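Local structure of protein UL16 (Human herpesvirus 5 strain ad169, 2WY3) at residues E41-T44 against E45-I49; L88-T92 against V93-K97. The protein blocks binding of the host KLRK1 receptor to ULBP1 and ULBP2 by holding KLRK1 ligands inside the cell, thereby inhibiting activation of natural killer cells. All coordinates share one frame; numbering follows the deposited sequence.

Contact 1: residues E41-T44 against E45-I49; sequences ENVT and EDEII. With NAG (2-acetamido-2-deoxy-beta-D-glucopyranose), chain I; NAG (2-acetamido-2-deoxy-beta-D-glucopyranose), chain K.
Thr-44 meets Asp-46 and Glu-47 across a type I beta turn, and its backbone supplies the closing bond: Glu-47 N donates to Thr-44 O over 3.0 Å. A water lies within hydrogen-bonding distance of both Thr-44 O and Glu-47 O, though it has more acceptors in reach than protons.

The side-chain bonds gather on the first residue of the turn. Glu-47 runs out fully extended, CG anti to the backbone N (chi1 -171°), and brings OE1 back to Thr-44 N in a weak hydrogen bond of 3.4 Å. A second water joins this OE1, weakly, to Thr-44 OG1. The other oxygen, OE2, forms a salt bridge with Arg-116, whose NH2 also holds Glu-41 O, so this buried carboxylate ties the loop to strand 110-118. Thr-44 and Asp-46 lie side by side, pointing the same way, with OG1 3.1 Å from OD1; Asp-46 has firmer partners in Ser-5 and Ser-7.

The turn belongs to the loop between strands 34-41 and 49-55 of an immunoglobulin-like beta sandwich, and residues 42-44 form an Asn-Val-Thr glycosylation sequon. Asn-42 ND2 carries an N-acetylglucosamine through a covalent bond to its C1, and Glu-41 OE1 lies 3.2 Å from the acetyl methyl C8 of that sugar. Further round, Glu-45 OE1 accepts a nearly straight hydrogen bond from N2 of a second N-acetylglucosamine at 2.8 Å.

Apolar packing is slight. Val-43 CG2 faces Ile-49 CD1 at 4.3 Å, while its CG1 branch rests against the Glu-47 chain, which crosses it at about a right angle.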
loop_
_atom_site.group_PDB
_atom_site.type_symbol
_atom_site.label_atom_id
_atom_site.label_comp_id
_atom_site.label_asym_id
_atom_site.label_seq_id
_atom_site.Cartn_x
_atom_site.Cartn_y
_atom_site.Cartn_z
ATOM N N GLU B 41 1.372 -7.179 13.219
ATOM C CA GLU B 41 2.001 -8.497 13.143
ATOM C C GLU B 41 1.196 -9.539 13.915
ATOM O O GLU B 41 0.574 -9.220 14.931
ATOM C CB GLU B 41 3.427 -8.419 13.711
ATOM C CG GLU B 41 4.271 -7.411 12.950
ATOM C CD GLU B 41 5.667 -7.234 13.501
ATOM O OE1 GLU B 41 5.801 -6.755 14.645
ATOM O OE2 GLU B 41 6.627 -7.553 12.769
ATOM N N ASN B 42 1.189 -10.758 13.378
ATOM C CA ASN B 42 0.640 -11.939 14.047
ATOM C C ASN B 42 -0.808 -11.802 14.521
ATOM O O ASN B 42 -1.150 -12.148 15.654
ATOM C CB ASN B 42 1.553 -12.367 15.196
ATOM C CG ASN B 42 2.828 -13.038 14.708
ATOM O OD1 ASN B 42 3.056 -13.165 13.503
ATOM N ND2 ASN B 42 3.663 -13.477 15.643
ATOM N N VAL B 43 -1.657 -11.307 13.632
ATOM C CA VAL B 43 -3.083 -11.192 13.903
ATOM C C VAL B 43 -3.693 -12.588 13.922
ATOM O O VAL B 43 -3.467 -13.370 13.004
ATOM C CB VAL B 43 -3.777 -10.337 12.827
ATOM C CG1 VAL B 43 -5.292 -10.303 13.053
ATOM C CG2 VAL B 43 -3.207 -8.920 12.847
ATOM N N THR B 44 -4.454 -12.923 14.961
ATOM C CA THR B 44 -5.079 -14.246 14.994
ATOM C C THR B 44 -6.439 -14.226 14.313
ATOM O O THR B 44 -7.025 -13.169 14.125
ATOM C CB THR B 44 -5.250 -14.790 16.428
ATOM O OG1 THR B 44 -6.090 -13.908 17.177
ATOM C CG2 THR B 44 -3.901 -14.908 17.116
ATOM N N GLU B 45 -6.946 -15.409 13.966
ATOM C CA GLU B 45 -8.206 -15.510 13.239
ATOM C C GLU B 45 -9.357 -14.782 13.919
ATOM O O GLU B 45 -10.169 -14.149 13.253
ATOM C CB GLU B 45 -8.589 -16.979 13.022
ATOM C CG GLU B 45 -7.933 -17.625 11.824
ATOM C CD GLU B 45 -8.480 -19.015 11.559
ATOM O OE1 GLU B 45 -9.710 -19.201 11.686
ATOM O OE2 GLU B 45 -7.683 -19.915 11.227
ATOM N N ASP B 46 -9.435 -14.871 15.243
ATOM C CA ASP B 46 -10.570 -14.286 15.950
ATOM C C ASP B 46 -10.314 -12.862 16.438
ATOM O O ASP B 46 -11.180 -12.251 17.048
ATOM C CB ASP B 46 -11.012 -15.189 17.110
ATOM C CG ASP B 46 -10.074 -15.115 18.313
ATOM O OD1 ASP B 46 -8.997 -14.482 18.222
ATOM O OD2 ASP B 46 -10.423 -15.695 19.361
ATOM N N GLU B 47 -9.135 -12.319 16.146
ATOM C CA GLU B 47 -8.788 -11.008 16.683
ATOM C C GLU B 47 -9.509 -9.861 15.981
ATOM O O GLU B 47 -9.439 -9.713 14.754
ATOM C CB GLU B 47 -7.276 -10.765 16.648
ATOM C CG GLU B 47 -6.882 -9.488 17.404
ATOM C CD GLU B 47 -5.383 -9.253 17.432
ATOM O OE1 GLU B 47 -4.646 -10.083 16.864
ATOM O OE2 GLU B 47 -4.949 -8.233 18.018
ATOM N N ILE B 48 -10.187 -9.042 16.775
ATOM C CA ILE B 48 -10.826 -7.841 16.277
ATOM C C ILE B 48 -9.883 -6.661 16.409
ATOM O O ILE B 48 -9.430 -6.329 17.518
ATOM C CB ILE B 48 -12.136 -7.545 17.037
ATOM C CG1 ILE B 48 -13.089 -8.733 16.883
ATOM C CG2 ILE B 48 -12.747 -6.253 16.533
ATOM C CD1 ILE B 48 -14.290 -8.693 17.816
ATOM N N ILE B 49 -9.564 -6.054 15.268
ATOM C CA ILE B 49 -8.757 -4.841 15.220
ATOM C C ILE B 49 -9.555 -3.771 14.462
ATOM O O ILE B 49 -10.613 -4.063 13.903
ATOM C CB ILE B 49 -7.396 -5.110 14.549
ATOM C CG1 ILE B 49 -7.579 -5.753 13.163
ATOM C CG2 ILE B 49 -6.561 -6.033 15.431
ATOM C CD1 ILE B 49 -6.269 -5.887 12.393
HETATM C C1 NAG I . 4.798 -14.076 14.994
HETATM C C2 NAG I . 5.953 -13.387 15.711
HETATM C C3 NAG I . 7.297 -14.031 15.396
HETATM C C4 NAG I . 7.211 -15.545 15.514
HETATM C C5 NAG I . 6.042 -16.072 14.693
HETATM C C6 NAG I . 5.933 -17.588 14.810
HETATM C C7 NAG I . 5.945 -11.007 16.193
HETATM C C8 NAG I . 6.486 -9.686 15.733
HETATM N N2 NAG I . 5.990 -11.998 15.307
HETATM O O3 NAG I . 8.274 -13.541 16.287
HETATM O O4 NAG I . 8.409 -16.126 15.050
HETATM O O5 NAG I . 4.833 -15.482 15.128
HETATM O O6 NAG I . 5.533 -17.924 16.121
HETATM O O7 NAG I . 5.489 -11.142 17.328
HETATM C C1 NAG K . -12.280 -17.384 9.436
HETATM C C2 NAG K . -13.006 -18.375 10.349
HETATM C C3 NAG K . -12.976 -19.778 9.760
HETATM C C4 NAG K . -13.566 -19.730 8.363
HETATM C C5 NAG K . -12.789 -18.734 7.510
HETATM C C6 NAG K . -13.408 -18.626 6.123
HETATM C C7 NAG K . -13.130 -17.963 12.734
HETATM C C8 NAG K . -12.523 -18.205 14.083
HETATM N N2 NAG K . -12.433 -18.386 11.682
HETATM O O3 NAG K . -13.721 -20.668 10.559
HETATM O O4 NAG K . -13.502 -21.015 7.786
HETATM O O5 NAG K . -12.760 -17.449 8.104
HETATM O O6 NAG K . -12.531 -17.914 5.280
HETATM O O7 NAG K . -14.218 -17.397 12.634
HETATM O O HOH W 1 -8.632 -11.257 12.779
HETATM O O HOH W 2 -4.465 -12.186 18.987
#

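Contact 2: residues L88-T92 against V93-K97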
loop_
_atom_site.group_PDB
_atom_site.type_symbol
_atom_site.label_atom_id
_atom_site.label_comp_id
_atom_site.label_asym_id
_atom_site.label_seq_id
_atom_site.Cartn_x
_atom_site.Cartn_y
_atom_site.Cartn_z
ATOM N N LEU B 88 -5.561 -6.148 4.353
ATOM C CA LEU B 88 -4.981 -7.158 3.475
ATOM C C LEU B 88 -3.811 -7.828 4.176
ATOM O O LEU B 88 -3.143 -7.219 4.998
ATOM C CB LEU B 88 -4.546 -6.552 2.142
ATOM C CG LEU B 88 -3.426 -5.522 2.041
ATOM C CD1 LEU B 88 -2.073 -6.107 2.425
ATOM C CD2 LEU B 88 -3.388 -5.032 0.601
ATOM N N LYS B 89 -3.573 -9.089 3.854
ATOM C CA LYS B 89 -2.461 -9.809 4.454
ATOM C C LYS B 89 -1.295 -9.873 3.480
ATOM O O LYS B 89 -1.473 -10.211 2.312
ATOM C CB LYS B 89 -2.880 -11.233 4.825
ATOM C CG LYS B 89 -3.685 -11.326 6.109
ATOM C CD LYS B 89 -3.916 -12.774 6.518
ATOM C CE LYS B 89 -4.771 -13.506 5.496
ATOM N NZ LYS B 89 -5.104 -14.889 5.941
ATOM N N MET B 90 -0.098 -9.567 3.962
ATOM C CA MET B 90 1.085 -9.676 3.114
ATOM C C MET B 90 1.459 -11.138 2.949
ATOM O O MET B 90 1.145 -11.956 3.810
ATOM C CB MET B 90 2.250 -8.900 3.728
ATOM C CG MET B 90 2.023 -7.399 3.715
ATOM S SD MET B 90 3.410 -6.466 4.403
ATOM C CE MET B 90 4.651 -6.608 3.108
ATOM N N ARG B 91 2.149 -11.458 1.856
ATOM C CA ARG B 91 2.547 -12.835 1.598
ATOM C C ARG B 91 3.958 -13.154 2.099
ATOM O O ARG B 91 4.240 -14.283 2.503
ATOM C CB ARG B 91 2.424 -13.157 0.102
ATOM C CG ARG B 91 0.997 -13.143 -0.417
ATOM C CD ARG B 91 0.940 -13.601 -1.869
ATOM N NE ARG B 91 1.526 -14.927 -2.051
ATOM C CZ ARG B 91 0.829 -16.060 -2.069
ATOM N NH1 ARG B 91 -0.489 -16.034 -1.920
ATOM N NH2 ARG B 91 1.449 -17.218 -2.240
ATOM N N THR B 92 4.839 -12.161 2.090
ATOM C CA THR B 92 6.246 -12.409 2.404
ATOM C C THR B 92 6.571 -12.324 3.892
ATOM O O THR B 92 7.589 -12.848 4.335
ATOM C CB THR B 92 7.200 -11.489 1.603
ATOM O OG1 THR B 92 6.913 -10.113 1.884
ATOM C CG2 THR B 92 7.068 -11.751 0.110
ATOM N N VAL B 93 5.693 -11.679 4.649
ATOM C CA VAL B 93 5.824 -11.549 6.098
ATOM C C VAL B 93 4.425 -11.709 6.683
ATOM O O VAL B 93 3.445 -11.453 5.991
ATOM C CB VAL B 93 6.403 -10.173 6.504
ATOM C CG1 VAL B 93 7.912 -10.128 6.251
ATOM C CG2 VAL B 93 5.708 -9.038 5.744
ATOM N N PRO B 94 4.329 -12.146 7.950
ATOM C CA PRO B 94 3.056 -12.389 8.645
ATOM C C PRO B 94 2.429 -11.108 9.167
ATOM O O PRO B 94 2.278 -10.944 10.377
ATOM C CB PRO B 94 3.463 -13.256 9.848
ATOM C CG PRO B 94 4.882 -13.637 9.626
ATOM C CD PRO B 94 5.482 -12.598 8.743
ATOM N N VAL B 95 2.074 -10.217 8.256
ATOM C CA VAL B 95 1.598 -8.887 8.594
ATOM C C VAL B 95 0.235 -8.662 7.964
ATOM O O VAL B 95 0.032 -8.974 6.785
ATOM C CB VAL B 95 2.563 -7.830 8.024
ATOM C CG1 VAL B 95 2.006 -6.411 8.227
ATOM C CG2 VAL B 95 3.944 -7.980 8.667
ATOM N N THR B 96 -0.686 -8.100 8.741
ATOM C CA THR B 96 -1.946 -7.622 8.195
ATOM C C THR B 96 -1.895 -6.099 8.212
ATOM O O THR B 96 -1.521 -5.513 9.212
ATOM C CB THR B 96 -3.128 -8.072 9.071
ATOM O OG1 THR B 96 -3.174 -9.504 9.109
ATOM C CG2 THR B 96 -4.437 -7.537 8.511
ATOM N N LYS B 97 -2.250 -5.459 7.105
ATOM C CA LYS B 97 -2.317 -4.001 7.097
ATOM C C LYS B 97 -3.767 -3.565 7.007
ATOM O O LYS B 97 -4.547 -4.142 6.241
ATOM C CB LYS B 97 -1.553 -3.444 5.901
ATOM C CG LYS B 97 -0.042 -3.503 6.057
ATOM C CD LYS B 97 0.640 -3.144 4.745
ATOM C CE LYS B 97 2.143 -3.011 4.921
ATOM N NZ LYS B 97 2.811 -2.890 3.599
#
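Met-90 lays its thioether alongside Val-93, the two side chains pointing the same way, with SD 3.7 Å from CG2. The chain leaves the backbone extended and then bends at its last torsion (chi3 73°), which keeps the methyl CE against the same Val-93 branch, also at 3.7 Å from CG2. Val-95 closes in on the sulfur through CB and CG1. Further along the same strand, the extended Lys-97 chain crosses Met-90 at a slant, bringing CE to 3.7 Å from SD. Sulfur thus takes contacts from three residues of 93-97.

Beneath this small cluster runs the regular part of a beta hairpin. Leu-88 and Lys-97 form an antiparallel hydrogen-bonded pair: Leu-88 N donates to Lys-97 O at 2.9 Å, and Lys-97 N returns the bond to Leu-88 O. Lys-89 and Thr-96 follow as a non-hydrogen-bonded pair on the opposite face, where Lys-89 CG touches Thr-96 OG1 at 3.5 Å before the amino group turns away to a salt bridge with Asp-70. One further bond, Met-90 N to Val-95 O at 2.9 Å, is almost straight (170°). Past it the connection is irregular, and Pro-94 centres an inverse gamma turn whose Val-95 N to Val-93 O bond is weak.

The tip also touches another protein chain: the Arg-91 backbone N and Thr-92 OG1 each hydrogen-bond an acidic side chain there; an apolar side chain of that chain packs on Leu-88, and acidic ones on Met-90 and Val-93. This hairpin joins strand 82-89, at one edge of the three-stranded antiparallel sheet, to the central strand 95-102, which pairs on its other side with strand 34-41, where Val-95 and Lys-97 touch Tyr-39.

How the contacts relate
Contacts 1 and 2 are loops at the same end of the sandwich, their centres about 12 Å apart, and both are only partly buried. They meet directly: Asn-42 N probably donates to Pro-94 O at 3.2 Å, and Val-43 packs on Thr-96. Contact 1 leads out of strand 34-41 into the larger sheet, whereas contact 2 stays within the three-stranded sheet. Their chemistry differs accordingly. Residues 41-49 gather carboxylates, waters and sugars around a turn, with a buried glutamate paired to Arg-116 of strand 110-118; residues 88-97 combine regular strand pairing with a methionine-centred apolar patch that, unlike contact 1, faces another protein chain.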